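Local structure of nuclear import protein MOG1 (Saccharomyces cerevisiae, 1JHS) at residues 57-62 / 173-178; 75-80 / 128-133; 79-84 / 139-144. The protein binds the small GTPase Ran (Gsp1 in yeast) and takes part in nuclear protein import and poly(A)+ mRNA export. The protein carries 1 engineered substitution. All blocks are in the same frame, centred on the assembly; numbering follows the deposited sequence.

Contact 1: 57-62 / 173-178; sequences IIVDLL and QEMVRK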
# COMPACT_ATOMS: atom_id res chain seq x y z
N ILE A 57 -3.45 5.51 -2.11
CA ILE A 57 -2.08 5.02 -2.16
C ILE A 57 -1.13 6.00 -1.47
O ILE A 57 -1.14 7.19 -1.76
CB ILE A 57 -1.61 4.88 -3.64
CG1 ILE A 57 -2.55 3.92 -4.41
CG2 ILE A 57 -0.14 4.42 -3.69
CD1 ILE A 57 -2.32 3.91 -5.97
N ILE A 58 -0.31 5.49 -0.56
CA ILE A 58 0.67 6.33 0.12
C ILE A 58 2.05 5.70 -0.04
O ILE A 58 2.21 4.51 0.16
CB ILE A 58 0.42 6.46 1.64
CG1 ILE A 58 -0.89 7.18 1.93
CG2 ILE A 58 1.61 7.25 2.28
CD1 ILE A 58 -1.17 7.33 3.40
N VAL A 59 3.03 6.50 -0.43
CA VAL A 59 4.40 6.01 -0.55
C VAL A 59 5.07 6.80 0.55
O VAL A 59 4.89 8.02 0.65
CB VAL A 59 5.03 6.39 -1.92
CG1 VAL A 59 6.48 5.94 -1.96
CG2 VAL A 59 4.25 5.75 -3.05
N ASP A 60 5.84 6.13 1.40
CA ASP A 60 6.47 6.83 2.51
C ASP A 60 7.95 6.45 2.62
O ASP A 60 8.28 5.27 2.64
CB ASP A 60 5.76 6.46 3.80
CG ASP A 60 5.85 7.56 4.84
OD1 ASP A 60 6.70 8.48 4.70
OD2 ASP A 60 5.05 7.51 5.81
N LEU A 61 8.81 7.46 2.70
CA LEU A 61 10.26 7.23 2.81
C LEU A 61 10.57 7.23 4.30
O LEU A 61 10.54 8.29 4.94
CB LEU A 61 11.02 8.34 2.10
CG LEU A 61 10.65 8.52 0.62
CD1 LEU A 61 11.50 9.66 0.03
CD2 LEU A 61 10.92 7.23 -0.16
N LEU A 62 10.87 6.05 4.84
CA LEU A 62 11.13 5.92 6.26
C LEU A 62 12.57 5.50 6.57
O LEU A 62 13.28 5.01 5.71
CB LEU A 62 10.16 4.89 6.85
CG LEU A 62 8.65 5.18 6.65
CD1 LEU A 62 7.81 4.04 7.23
CD2 LEU A 62 8.30 6.49 7.34
N GLN A 173 2.16 -4.97 -6.55
CA GLN A 173 3.34 -5.62 -7.10
C GLN A 173 3.89 -4.87 -8.30
O GLN A 173 5.11 -4.77 -8.47
CB GLN A 173 3.02 -7.09 -7.40
CG GLN A 173 2.84 -7.90 -6.10
CD GLN A 173 3.02 -9.40 -6.25
OE1 GLN A 173 2.43 -10.03 -7.14
NE2 GLN A 173 3.84 -10.00 -5.34
N GLU A 174 3.01 -4.32 -9.14
CA GLU A 174 3.49 -3.54 -10.30
C GLU A 174 4.21 -2.27 -9.85
O GLU A 174 5.20 -1.86 -10.46
CB GLU A 174 2.34 -3.18 -11.25
CG GLU A 174 1.67 -4.42 -11.89
CD GLU A 174 0.76 -4.06 -13.07
OE1 GLU A 174 0.03 -4.97 -13.54
OE2 GLU A 174 0.78 -2.89 -13.54
N MET A 175 3.72 -1.63 -8.78
CA MET A 175 4.37 -0.44 -8.25
C MET A 175 5.78 -0.79 -7.77
O MET A 175 6.73 -0.01 -7.95
CB MET A 175 3.57 0.14 -7.08
CG MET A 175 2.21 0.72 -7.51
SD MET A 175 1.47 1.62 -6.13
CE MET A 175 2.54 3.10 -6.06
N VAL A 176 5.91 -1.97 -7.17
CA VAL A 176 7.22 -2.40 -6.67
C VAL A 176 8.16 -2.71 -7.82
O VAL A 176 9.33 -2.30 -7.81
CB VAL A 176 7.06 -3.64 -5.77
CG1 VAL A 176 8.44 -4.29 -5.49
CG2 VAL A 176 6.38 -3.22 -4.47
N ARG A 177 7.66 -3.44 -8.82
CA ARG A 177 8.50 -3.79 -9.96
C ARG A 177 8.90 -2.58 -10.79
O ARG A 177 9.99 -2.57 -11.35
CB ARG A 177 7.79 -4.82 -10.84
CG ARG A 177 7.86 -6.21 -10.20
CD ARG A 177 7.57 -7.27 -11.19
NE ARG A 177 8.10 -8.56 -10.77
CZ ARG A 177 7.82 -9.14 -9.62
NH1 ARG A 177 7.02 -8.49 -8.78
NH2 ARG A 177 8.27 -10.36 -9.34
N LYS A 178 8.03 -1.58 -10.83
CA LYS A 178 8.28 -0.35 -11.60
C LYS A 178 9.00 0.76 -10.82
O LYS A 178 9.37 1.80 -11.40
CB LYS A 178 6.96 0.22 -12.12
CG LYS A 178 6.35 -0.56 -13.26
CD LYS A 178 7.02 -0.19 -14.57
CE LYS A 178 6.24 -0.76 -15.74
NZ LYS A 178 6.70 -0.12 -17.02
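No ring, amide or carboxylate enters the meeting of Met175 with Ile57 and Val59, so there are no faces or edges of flat groups to pack: a flexible thioether end rests on branched aliphatic side chains. The terminal methyl of Met175 does most of the touching. Its CE lies 3.8 Å from CG2 of Ile57, with SD of Met175 4.0 Å from that same CG2, and the two side chains cross obliquely. Val59 joins more loosely, its CG2 standing 4.4 Å from Met175 CE. Ile57 and Val59 are two residues apart on one strand and turn the same face to helix 163-178, so the single methyl lies over both. The backbones stay well separated, 10.0 Å between the CA atoms of Val59 and Met175, and the reach across that gap comes almost wholly from the methionine. Its chain runs extended as far as the sulfur and then bends (chi3 72°), which swings CE back over the strand. On the other side, with CG1 beside the backbone N (chi1 -58°), Ile57 has CG2 opposite that N, the branch that meets the thioether. Ile142 of the adjoining strand 138-147 also touches Met175, so the methionine sits over two strands of the sheet. About 99 Å² is buried in all, among three buried residues. With no polar bond between the segments, helix 163-178 is held to strand 56-63 here by dispersion and by exclusion of water, a plain piece of hydrophobic core.

Contact 2: 75-80 / 128-133; sequences QFHVED and VALIRL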
# COMPACT_ATOMS: atom_id res chain seq x y z
N GLN A 75 7.01 -6.94 8.49
CA GLN A 75 6.02 -7.07 9.58
C GLN A 75 6.08 -5.89 10.53
O GLN A 75 5.06 -5.43 11.02
CB GLN A 75 6.27 -8.38 10.36
CG GLN A 75 6.05 -9.63 9.50
CD GLN A 75 6.36 -10.92 10.27
OE1 GLN A 75 7.47 -11.11 10.79
NE2 GLN A 75 5.38 -11.80 10.36
N PHE A 76 7.29 -5.41 10.79
CA PHE A 76 7.49 -4.28 11.67
C PHE A 76 6.79 -3.05 11.10
O PHE A 76 6.10 -2.32 11.83
CB PHE A 76 9.00 -3.99 11.80
CG PHE A 76 9.31 -2.73 12.58
CD1 PHE A 76 9.46 -2.76 13.96
CD2 PHE A 76 9.40 -1.50 11.93
CE1 PHE A 76 9.69 -1.58 14.68
CE2 PHE A 76 9.63 -0.31 12.64
CZ PHE A 76 9.77 -0.36 14.02
N HIS A 77 6.97 -2.82 9.79
CA HIS A 77 6.36 -1.66 9.16
C HIS A 77 4.86 -1.78 9.05
O HIS A 77 4.15 -0.78 9.09
CB HIS A 77 6.97 -1.40 7.79
CG HIS A 77 8.36 -0.83 7.87
ND1 HIS A 77 8.61 0.41 8.40
CD2 HIS A 77 9.56 -1.35 7.53
CE1 HIS A 77 9.92 0.64 8.38
NE2 HIS A 77 10.51 -0.42 7.86
N VAL A 78 4.39 -3.01 8.89
CA VAL A 78 2.93 -3.25 8.84
C VAL A 78 2.34 -2.89 10.21
O VAL A 78 1.29 -2.22 10.30
CB VAL A 78 2.60 -4.75 8.51
CG1 VAL A 78 1.08 -4.99 8.69
CG2 VAL A 78 2.96 -5.07 7.06
N GLU A 79 3.00 -3.36 11.28
CA GLU A 79 2.52 -3.11 12.65
C GLU A 79 2.37 -1.60 12.89
O GLU A 79 1.36 -1.15 13.44
CB GLU A 79 3.49 -3.73 13.67
CG GLU A 79 3.08 -3.55 15.14
CD GLU A 79 1.77 -4.25 15.52
OE1 GLU A 79 1.40 -5.25 14.87
OE2 GLU A 79 1.12 -3.82 16.49
N ASP A 80 3.37 -0.82 12.47
CA ASP A 80 3.27 0.64 12.65
C ASP A 80 2.04 1.22 11.98
O ASP A 80 1.42 2.16 12.50
CB ASP A 80 4.52 1.34 12.12
CG ASP A 80 5.71 1.17 13.03
OD1 ASP A 80 5.54 0.61 14.13
OD2 ASP A 80 6.83 1.58 12.65
N VAL A 128 0.48 -3.80 1.51
CA VAL A 128 1.68 -3.13 2.02
C VAL A 128 2.92 -3.70 1.33
O VAL A 128 3.09 -4.91 1.27
CB VAL A 128 1.85 -3.35 3.54
CG1 VAL A 128 3.13 -2.63 4.03
CG2 VAL A 128 0.63 -2.82 4.28
N ALA A 129 3.77 -2.81 0.82
CA ALA A 129 5.01 -3.26 0.20
C ALA A 129 6.19 -2.57 0.88
O ALA A 129 6.09 -1.42 1.30
CB ALA A 129 5.02 -2.94 -1.28
N LEU A 130 7.30 -3.30 0.99
CA LEU A 130 8.52 -2.74 1.57
C LEU A 130 9.59 -2.85 0.50
O LEU A 130 9.72 -3.91 -0.12
CB LEU A 130 8.95 -3.56 2.79
CG LEU A 130 10.37 -3.27 3.30
CD1 LEU A 130 10.52 -1.78 3.74
CD2 LEU A 130 10.64 -4.22 4.49
N ILE A 131 10.31 -1.76 0.27
CA ILE A 131 11.42 -1.74 -0.69
C ILE A 131 12.57 -1.18 0.15
O ILE A 131 12.55 -0.01 0.53
CB ILE A 131 11.14 -0.78 -1.87
CG1 ILE A 131 9.95 -1.31 -2.68
CG2 ILE A 131 12.37 -0.72 -2.77
CD1 ILE A 131 9.39 -0.34 -3.75
N ARG A 132 13.55 -2.01 0.45
CA ARG A 132 14.67 -1.57 1.28
C ARG A 132 15.79 -0.92 0.47
O ARG A 132 16.42 -1.59 -0.36
CB ARG A 132 15.23 -2.77 2.05
CG ARG A 132 14.13 -3.68 2.67
CD ARG A 132 14.67 -4.45 3.88
NE ARG A 132 14.77 -3.57 5.05
CZ ARG A 132 15.32 -3.92 6.21
NH1 ARG A 132 15.83 -5.14 6.38
NH2 ARG A 132 15.30 -3.07 7.24
N LEU A 133 16.01 0.38 0.67
CA LEU A 133 17.09 1.08 -0.01
C LEU A 133 18.23 1.17 1.02
O LEU A 133 18.53 2.23 1.57
CB LEU A 133 16.65 2.47 -0.45
CG LEU A 133 15.48 2.45 -1.45
CD1 LEU A 133 15.16 3.89 -1.85
CD2 LEU A 133 15.85 1.63 -2.70
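Helix 70-83 lies against strand 124-133 closely enough to bring the CA atoms of Val78 and Val128 within 6.9 Å, while His77 and Leu130 stand further apart, 8.0 Å between their CA atoms. The two valines fill the narrower place: CG2 of Val78 meets CG1 of Val128 at 3.9 Å, a branch-to-branch contact in which Val128 points up from the strand at the helix. The wider place takes larger groups. His77 leans in with its ring carbon CG opposite the carbonyl carbon (chi1 -73°), and CD2 comes to 3.9 Å from CD1 of Leu130, the two side chains crossing at about a right angle. Phe76 lies on one face of the imidazole, with CD2 4.1 Å above the ring plane and over its centre.

The polar end of this histidine looks past the leucine: His77 NE2 is hydrogen-bonded to OD2 of Asp139 on the next strand, whose OD1 takes a salt bridge from Arg132 NE. Across the segments themselves the contact is apolar, 167 Å² summed over both sides, yet it lies beside this buried polar cluster. The chemistry is thus divided: the two valines, with Leu130 against a ring carbon of His77, seat the helix on the sheet, and the bond to Asp139, with the packing on the ring, probably sets how the imidazole is turned. The guanidinium and the imidazole N-H would both be expected to stabilise a negatively charged Asp139 in these buried surroundings.

Contact 3: 79-84 / 139-144; sequences EDLTEL and DVVISI
The C-terminal part of helix 70-83 passes over strand 138-147 with Leu81 and Ser143 nearest, 8.7 Å between their CA atoms. One side chain spans that gap from the helix: Leu81 points at the strand and sets its CD1 over two residues at once. Toward Val141 the meeting is tip to tip, Leu81 CD1 lying 4.1 Å from Val141 CG1. Toward Ser143 the same methyl meets carbon, with Leu81 CD1 again 4.1 Å from Ser143 CB, so it is the methylene of the serine that serves as a packing surface. The leucine holds CG beside its backbone N (chi1 -72°) and runs on extended (chi2 163°), which carries CD1 forward to the strand. Val141 answers with the branch that lies opposite its own backbone N, chi1 179°. No hydrogen bond links the segments, and 96 Å² is buried in all; the two strand residues are buried, whereas Leu81 remains partly exposed at the border of the interface. Helical bonding persists behind it, with Glu83 N bonded to Glu79 O at 2.8 Å, and Glu79 is tied in turn to Trp90 of strand 87-99 through its side chain. Leu81 also touches Val128, so this part of the helix straddles strands 124-133 and 138-147. The other face of strand 138-147 belongs to helix 163-178: Ile142 points away from Leu81, to that side, and Ile144 packs on Val168, Leu171 and Leu172. The strand is therefore sandwiched between the two helices.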
# COMPACT_ATOMS: atom_id res chain seq x y z
N GLU A 79 3.00 -3.36 11.28
CA GLU A 79 2.52 -3.11 12.65
C GLU A 79 2.37 -1.60 12.89
O GLU A 79 1.36 -1.15 13.44
CB GLU A 79 3.49 -3.73 13.67
CG GLU A 79 3.08 -3.55 15.14
CD GLU A 79 1.77 -4.25 15.52
OE1 GLU A 79 1.40 -5.25 14.87
OE2 GLU A 79 1.12 -3.82 16.49
N ASP A 80 3.37 -0.82 12.47
CA ASP A 80 3.27 0.64 12.65
C ASP A 80 2.04 1.22 11.98
O ASP A 80 1.42 2.16 12.50
CB ASP A 80 4.52 1.34 12.12
CG ASP A 80 5.71 1.17 13.03
OD1 ASP A 80 5.54 0.61 14.13
OD2 ASP A 80 6.83 1.58 12.65
N LEU A 81 1.68 0.70 10.81
CA LEU A 81 0.50 1.19 10.10
C LEU A 81 -0.82 0.73 10.74
O LEU A 81 -1.78 1.51 10.87
CB LEU A 81 0.50 0.70 8.65
CG LEU A 81 1.49 1.29 7.65
CD1 LEU A 81 1.59 0.35 6.44
CD2 LEU A 81 1.03 2.69 7.20
N THR A 82 -0.89 -0.53 11.14
CA THR A 82 -2.12 -1.05 11.70
C THR A 82 -2.36 -0.57 13.13
O THR A 82 -3.49 -0.28 13.50
CB THR A 82 -2.12 -2.59 11.67
OG1 THR A 82 -0.95 -3.06 12.33
CG2 THR A 82 -2.12 -3.11 10.22
N GLU A 83 -1.30 -0.48 13.92
CA GLU A 83 -1.47 -0.05 15.31
C GLU A 83 -2.16 1.29 15.46
O GLU A 83 -2.82 1.54 16.47
CB GLU A 83 -0.12 -0.00 16.05
CG GLU A 83 0.18 -1.26 16.82
CD GLU A 83 1.35 -1.11 17.78
OE1 GLU A 83 1.36 -0.11 18.54
OE2 GLU A 83 2.24 -2.01 17.81
N LEU A 84 -2.02 2.15 14.46
CA LEU A 84 -2.64 3.47 14.53
C LEU A 84 -4.17 3.41 14.44
O LEU A 84 -4.86 4.36 14.84
CB LEU A 84 -2.11 4.36 13.41
CG LEU A 84 -0.62 4.71 13.46
CD1 LEU A 84 -0.35 5.75 12.38
CD2 LEU A 84 -0.23 5.25 14.82
N ASP A 139 13.83 2.76 4.24
CA ASP A 139 12.89 1.66 4.01
C ASP A 139 11.68 2.36 3.36
O ASP A 139 11.03 3.20 3.99
CB ASP A 139 12.44 1.02 5.34
CG ASP A 139 13.27 -0.21 5.71
OD1 ASP A 139 14.05 -0.68 4.83
OD2 ASP A 139 13.13 -0.72 6.86
N VAL A 140 11.43 2.06 2.08
CA VAL A 140 10.27 2.64 1.39
C VAL A 140 9.05 1.78 1.69
O VAL A 140 9.07 0.58 1.42
CB VAL A 140 10.47 2.65 -0.12
CG1 VAL A 140 9.24 3.30 -0.81
CG2 VAL A 140 11.76 3.39 -0.47
N VAL A 141 7.98 2.38 2.22
CA VAL A 141 6.76 1.62 2.52
C VAL A 141 5.62 2.15 1.65
O VAL A 141 5.30 3.33 1.67
CB VAL A 141 6.38 1.70 4.03
CG1 VAL A 141 5.08 0.91 4.30
CG2 VAL A 141 7.52 1.10 4.89
N ILE A 142 5.04 1.27 0.85
CA ILE A 142 3.93 1.65 -0.03
C ILE A 142 2.67 1.01 0.56
O ILE A 142 2.66 -0.21 0.78
CB ILE A 142 4.11 1.13 -1.48
CG1 ILE A 142 5.41 1.71 -2.09
CG2 ILE A 142 2.93 1.59 -2.35
CD1 ILE A 142 5.62 1.39 -3.60
N SER A 143 1.65 1.82 0.86
CA SER A 143 0.40 1.27 1.41
C SER A 143 -0.77 1.64 0.50
O SER A 143 -0.82 2.75 -0.04
CB SER A 143 0.13 1.76 2.85
OG SER A 143 0.27 3.16 3.04
N ILE A 144 -1.67 0.69 0.31
CA ILE A 144 -2.84 0.94 -0.52
C ILE A 144 -4.03 0.51 0.33
O ILE A 144 -4.16 -0.66 0.68
CB ILE A 144 -2.82 0.13 -1.84
CG1 ILE A 144 -1.54 0.44 -2.64
CG2 ILE A 144 -4.09 0.50 -2.68
CD1 ILE A 144 -1.40 -0.31 -4.01

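Overall arrangement
All three contacts join a helix to the seven-stranded antiparallel sheet, on three strands adjacent in the order 56-63, 138-147, 124-133. Contacts 2 and 3 share helix 70-83 and the residues Glu79 and Asp80, with centres about 6 Å apart; contact 1 lies on the opposite face, under helix 163-178, its centre about 11 Å from each of the others. Along the chain, contact 1 closes a loop within which the other two are nested. Backbone pairing ties the strands together, for instance Ile58 O to Ser143 N and Ile131 O to Val140 N. The result is an alpha/beta/alpha arrangement, the sheet covered by a helix on each face, which makes up the core of this Ran-interacting protein.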